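Local coordinates for choline/ethanolamine kinase family protein (Mesorhizobium loti, PDB 3DXQ), which probably acts as a kinase of the choline/ethanolamine kinase family, phosphorylating a small amino alcohol such as ethanolamine, at residues 128-138 with 246-257. Numbering follows the deposited sequence.
Sequences FELFAMIDDYL and YKAMCDLLWTLW
Leu253 meets Met133, Ile134 and Tyr137 in a buried, apolar helix-to-helix packing within the helical part of the kinase fold. Helix 130-138 and helix 246-257 run in the same general direction, 33° apart, with their axes 9.6 Å from each other at closest approach. Leu253 lies at the middle of the interface: its CG stands anti to the backbone N (chi1 179°), which carries CD1 across to 4.0 Å from Met133 CB and 3.9 Å from Tyr137 CE2, while its CD2 branch heads for the ring of Phe128. One turn on, Leu256 reaches over with its own CD1, from a different chi1, 4.0 Å from Ile134 CG2 and also touching the Leu138 side chain.

Toward the start of helix 130-138, Leu130 CD2 touches both Met249 CB and the ring edge of Tyr246, the latter 4.0 Å away at CE1. The Tyr246 hydroxyl is hydrogen-bonded to Asp204 OD2. The selenomethionine Met249 bends at chi2 (-43°), bringing its CE to the edge of the Phe131 ring, near the ring plane. At the other end Tyr137 and Trp257 lie side by side and point the same way; Trp257 CA sits over one face of the phenol, and Tyr137 OH comes to 3.7 Å from Trp257 CD1 at the indole edge. Within helix 246-257, the Trp254 ring turns its edge to one face of the Trp257 indole, CZ3 standing over its centre.

Helix 152-167 closes one flank, its Val162 on Met249 and its Tyr152 on Leu256 and Leu138. Such side-chain packing of helices crossing at a moderate angle is consistent with the largely helical C-terminal lobe of the choline kinase/aminoglycoside phosphotransferase branch of the protein-kinase-like fold.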
loop_
_atom_site.group_PDB
_atom_site.type_symbol
_atom_site.label_atom_id
_atom_site.label_comp_id
_atom_site.label_asym_id
_atom_site.label_seq_id
_atom_site.Cartn_x
_atom_site.Cartn_y
_atom_site.Cartn_z
ATOM N N PHE A 128 -12.085 1.106 -4.688
ATOM C CA PHE A 128 -10.810 0.915 -5.368
ATOM C C PHE A 128 -11.113 0.328 -6.738
ATOM O O PHE A 128 -11.768 -0.697 -6.838
ATOM C CB PHE A 128 -9.904 -0.007 -4.556
ATOM C CG PHE A 128 -8.513 -0.140 -5.116
ATOM C CD1 PHE A 128 -7.543 0.818 -4.845
ATOM C CD2 PHE A 128 -8.176 -1.223 -5.933
ATOM C CE1 PHE A 128 -6.263 0.703 -5.374
ATOM C CE2 PHE A 128 -6.898 -1.347 -6.452
ATOM C CZ PHE A 128 -5.941 -0.383 -6.170
ATOM N N GLU A 129 -10.654 0.994 -7.791
ATOM C CA GLU A 129 -10.958 0.579 -9.173
ATOM C C GLU A 129 -9.676 0.147 -9.874
ATOM O O GLU A 129 -9.035 0.946 -10.563
ATOM C CB GLU A 129 -11.624 1.734 -9.944
ATOM C CG GLU A 129 -12.994 2.192 -9.380
ATOM C CD GLU A 129 -14.119 1.231 -9.697
ATOM O OE1 GLU A 129 -13.929 0.389 -10.599
ATOM O OE2 GLU A 129 -15.191 1.324 -9.063
ATOM N N LEU A 130 -9.314 -1.123 -9.696
ATOM C CA LEU A 130 -8.061 -1.651 -10.224
ATOM C C LEU A 130 -7.957 -1.550 -11.756
ATOM O O LEU A 130 -7.004 -0.966 -12.285
ATOM C CB LEU A 130 -7.862 -3.088 -9.764
ATOM C CG LEU A 130 -6.684 -3.868 -10.373
ATOM C CD1 LEU A 130 -5.371 -3.069 -10.323
ATOM C CD2 LEU A 130 -6.535 -5.197 -9.646
ATOM N N PHE A 131 -8.950 -2.087 -12.457
ATOM C CA PHE A 131 -8.918 -2.112 -13.911
ATOM C C PHE A 131 -9.343 -0.825 -14.572
ATOM O O PHE A 131 -9.010 -0.594 -15.743
ATOM C CB PHE A 131 -9.735 -3.282 -14.426
ATOM C CG PHE A 131 -9.159 -4.582 -14.026
ATOM C CD1 PHE A 131 -8.069 -5.096 -14.714
ATOM C CD2 PHE A 131 -9.632 -5.253 -12.915
ATOM C CE1 PHE A 131 -7.484 -6.277 -14.331
ATOM C CE2 PHE A 131 -9.049 -6.459 -12.525
ATOM C CZ PHE A 131 -7.968 -6.969 -13.234
ATOM N N ALA A 132 -10.077 0.015 -13.842
ATOM C CA ALA A 132 -10.387 1.345 -14.359
ATOM C C ALA A 132 -9.050 2.073 -14.502
ATOM O O ALA A 132 -8.684 2.540 -15.598
ATOM C CB ALA A 132 -11.308 2.088 -13.423
HETATM N N MSE A 133 -8.299 2.105 -13.402
HETATM C CA MSE A 133 -6.986 2.747 -13.403
HETATM C C MSE A 133 -6.053 2.179 -14.476
HETATM O O MSE A 133 -5.376 2.936 -15.167
HETATM C CB MSE A 133 -6.328 2.652 -12.033
HETATM C CG MSE A 133 -7.005 3.522 -11.011
HETATM SE SE MSE A 133 -6.147 3.410 -9.272
HETATM C CE MSE A 133 -7.800 3.759 -8.032
ATOM N N ILE A 134 -6.028 0.857 -14.615
ATOM C CA ILE A 134 -5.162 0.206 -15.599
ATOM C C ILE A 134 -5.486 0.646 -17.020
ATOM O O ILE A 134 -4.596 1.026 -17.762
ATOM C CB ILE A 134 -5.232 -1.335 -15.488
ATOM C CG1 ILE A 134 -4.458 -1.792 -14.254
ATOM C CG2 ILE A 134 -4.628 -2.009 -16.716
ATOM C CD1 ILE A 134 -4.688 -3.222 -13.883
ATOM N N ASP A 135 -6.760 0.591 -17.382
ATOM C CA ASP A 135 -7.213 1.035 -18.697
ATOM C C ASP A 135 -6.902 2.504 -18.929
ATOM O O ASP A 135 -6.580 2.923 -20.038
ATOM C CB ASP A 135 -8.726 0.855 -18.825
ATOM C CG ASP A 135 -9.155 -0.599 -18.813
ATOM O OD1 ASP A 135 -8.349 -1.483 -19.166
ATOM O OD2 ASP A 135 -10.318 -0.851 -18.449
ATOM N N ASP A 136 -7.040 3.285 -17.872
ATOM C CA ASP A 136 -6.780 4.703 -17.931
ATOM C C ASP A 136 -5.339 4.932 -18.393
ATOM O O ASP A 136 -5.114 5.581 -19.430
ATOM C CB ASP A 136 -7.026 5.302 -16.541
ATOM C CG ASP A 136 -7.223 6.794 -16.569
ATOM O OD1 ASP A 136 -6.768 7.451 -17.539
ATOM O OD2 ASP A 136 -7.827 7.305 -15.598
ATOM N N TYR A 137 -4.383 4.366 -17.643
ATOM C CA TYR A 137 -2.947 4.503 -17.946
ATOM C C TYR A 137 -2.607 3.983 -19.352
ATOM O O TYR A 137 -1.788 4.574 -20.075
ATOM C CB TYR A 137 -2.070 3.797 -16.888
ATOM C CG TYR A 137 -2.170 4.339 -15.464
ATOM C CD1 TYR A 137 -2.570 5.649 -15.204
ATOM C CD2 TYR A 137 -1.798 3.544 -14.381
ATOM C CE1 TYR A 137 -2.643 6.136 -13.894
ATOM C CE2 TYR A 137 -1.865 4.024 -13.069
ATOM C CZ TYR A 137 -2.285 5.316 -12.837
ATOM O OH TYR A 137 -2.338 5.777 -11.559
ATOM N N LEU A 138 -3.240 2.880 -19.742
ATOM C CA LEU A 138 -3.027 2.313 -21.070
ATOM C C LEU A 138 -3.388 3.294 -22.177
ATOM O O LEU A 138 -2.604 3.468 -23.114
ATOM C CB LEU A 138 -3.824 1.021 -21.254
ATOM C CG LEU A 138 -3.304 -0.202 -20.499
ATOM C CD1 LEU A 138 -4.331 -1.331 -20.570
ATOM C CD2 LEU A 138 -1.939 -0.680 -21.034
ATOM N N TYR A 246 -3.158 -10.756 -7.574
ATOM C CA TYR A 246 -2.921 -9.367 -7.202
ATOM C C TYR A 246 -1.428 -9.037 -7.146
ATOM O O TYR A 246 -1.039 -7.916 -7.486
ATOM C CB TYR A 246 -3.633 -9.010 -5.887
ATOM C CG TYR A 246 -5.149 -9.020 -6.019
ATOM C CD1 TYR A 246 -5.785 -8.324 -7.040
ATOM C CD2 TYR A 246 -5.940 -9.717 -5.116
ATOM C CE1 TYR A 246 -7.176 -8.339 -7.173
ATOM C CE2 TYR A 246 -7.335 -9.730 -5.227
ATOM C CZ TYR A 246 -7.950 -9.039 -6.264
ATOM O OH TYR A 246 -9.334 -9.043 -6.376
ATOM N N LYS A 247 -0.591 -9.984 -6.723
ATOM C CA LYS A 247 0.850 -9.762 -6.818
ATOM C C LYS A 247 1.169 -9.292 -8.242
ATOM O O LYS A 247 1.840 -8.289 -8.428
ATOM C CB LYS A 247 1.646 -11.034 -6.520
ATOM C CG LYS A 247 1.988 -11.307 -5.067
ATOM C CD LYS A 247 2.583 -12.710 -4.952
ATOM C CE LYS A 247 3.730 -12.803 -3.970
ATOM N NZ LYS A 247 4.162 -14.220 -3.710
ATOM N N ALA A 248 0.654 -10.000 -9.244
ATOM C CA ALA A 248 0.923 -9.646 -10.638
ATOM C C ALA A 248 0.291 -8.306 -11.009
ATOM O O ALA A 248 0.960 -7.448 -11.570
ATOM C CB ALA A 248 0.445 -10.760 -11.602
HETATM N N MSE A 249 -0.989 -8.123 -10.703
HETATM C CA MSE A 249 -1.687 -6.888 -11.067
HETATM C C MSE A 249 -1.142 -5.661 -10.371
HETATM O O MSE A 249 -1.167 -4.574 -10.930
HETATM C CB MSE A 249 -3.177 -6.996 -10.765
HETATM C CG MSE A 249 -3.945 -7.941 -11.668
HETATM SE SE MSE A 249 -3.432 -7.782 -13.565
HETATM C CE MSE A 249 -5.064 -8.382 -14.329
ATOM N N CYS A 250 -0.680 -5.839 -9.138
ATOM C CA CYS A 250 -0.076 -4.771 -8.366
ATOM C C CYS A 250 1.162 -4.241 -9.060
ATOM O O CYS A 250 1.314 -3.053 -9.266
ATOM C CB CYS A 250 0.291 -5.295 -6.987
ATOM S SG CYS A 250 0.813 -4.033 -5.849
ATOM N N ASP A 251 2.052 -5.138 -9.446
ATOM C CA ASP A 251 3.227 -4.745 -10.220
ATOM C C ASP A 251 2.844 -4.065 -11.525
ATOM O O ASP A 251 3.472 -3.082 -11.921
ATOM C CB ASP A 251 4.105 -5.955 -10.546
ATOM C CG ASP A 251 5.201 -6.202 -9.519
ATOM O OD1 ASP A 251 5.617 -5.262 -8.822
ATOM O OD2 ASP A 251 5.675 -7.353 -9.437
ATOM N N LEU A 252 1.840 -4.596 -12.209
ATOM C CA LEU A 252 1.428 -4.036 -13.495
ATOM C C LEU A 252 0.928 -2.601 -13.343
ATOM O O LEU A 252 1.286 -1.729 -14.139
ATOM C CB LEU A 252 0.320 -4.887 -14.127
ATOM C CG LEU A 252 -0.149 -4.420 -15.506
ATOM C CD1 LEU A 252 0.973 -4.481 -16.502
ATOM C CD2 LEU A 252 -1.295 -5.262 -15.965
ATOM N N LEU A 253 0.083 -2.380 -12.336
ATOM C CA LEU A 253 -0.486 -1.059 -12.055
ATOM C C LEU A 253 0.610 -0.019 -11.945
ATOM O O LEU A 253 0.630 0.966 -12.683
ATOM C CB LEU A 253 -1.295 -1.081 -10.756
ATOM C CG LEU A 253 -1.913 0.252 -10.335
ATOM C CD1 LEU A 253 -2.943 0.652 -11.385
ATOM C CD2 LEU A 253 -2.529 0.186 -8.938
ATOM N N TRP A 254 1.532 -0.272 -11.026
ATOM C CA TRP A 254 2.641 0.625 -10.779
ATOM C C TRP A 254 3.596 0.695 -11.973
ATOM O O TRP A 254 4.110 1.764 -12.288
ATOM C CB TRP A 254 3.362 0.221 -9.501
ATOM C CG TRP A 254 2.528 0.513 -8.297
ATOM C CD1 TRP A 254 1.924 -0.384 -7.468
ATOM C CD2 TRP A 254 2.204 1.808 -7.793
ATOM N NE1 TRP A 254 1.243 0.272 -6.474
ATOM C CE2 TRP A 254 1.401 1.622 -6.650
ATOM C CE3 TRP A 254 2.520 3.115 -8.200
ATOM C CZ2 TRP A 254 0.912 2.688 -5.905
ATOM C CZ3 TRP A 254 2.031 4.175 -7.463
ATOM C CH2 TRP A 254 1.236 3.955 -6.325
ATOM N N THR A 255 3.835 -0.423 -12.647
ATOM C CA THR A 255 4.677 -0.382 -13.842
ATOM C C THR A 255 4.179 0.686 -14.815
ATOM O O THR A 255 4.950 1.545 -15.248
ATOM C CB THR A 255 4.693 -1.721 -14.565
ATOM O OG1 THR A 255 5.448 -2.660 -13.791
ATOM C CG2 THR A 255 5.325 -1.587 -15.950
ATOM N N LEU A 256 2.887 0.629 -15.140
ATOM C CA LEU A 256 2.259 1.589 -16.057
ATOM C C LEU A 256 2.335 3.024 -15.541
ATOM O O LEU A 256 2.596 3.946 -16.309
ATOM C CB LEU A 256 0.798 1.212 -16.309
ATOM C CG LEU A 256 0.543 -0.103 -17.047
ATOM C CD1 LEU A 256 -0.944 -0.384 -17.113
ATOM C CD2 LEU A 256 1.134 -0.069 -18.435
ATOM N N TRP A 257 2.101 3.198 -14.244
ATOM C CA TRP A 257 2.245 4.504 -13.586
ATOM C C TRP A 257 3.660 5.076 -13.742
ATOM O O TRP A 257 3.837 6.273 -14.018
ATOM C CB TRP A 257 1.936 4.365 -12.103
ATOM C CG TRP A 257 2.170 5.594 -11.312
ATOM C CD1 TRP A 257 1.286 6.604 -11.099
ATOM C CD2 TRP A 257 3.356 5.933 -10.583
ATOM N NE1 TRP A 257 1.845 7.561 -10.286
ATOM C CE2 TRP A 257 3.116 7.172 -9.950
ATOM C CE3 TRP A 257 4.597 5.306 -10.396
ATOM C CZ2 TRP A 257 4.078 7.809 -9.139
ATOM C CZ3 TRP A 257 5.559 5.940 -9.592
ATOM C CH2 TRP A 257 5.291 7.181 -8.977
#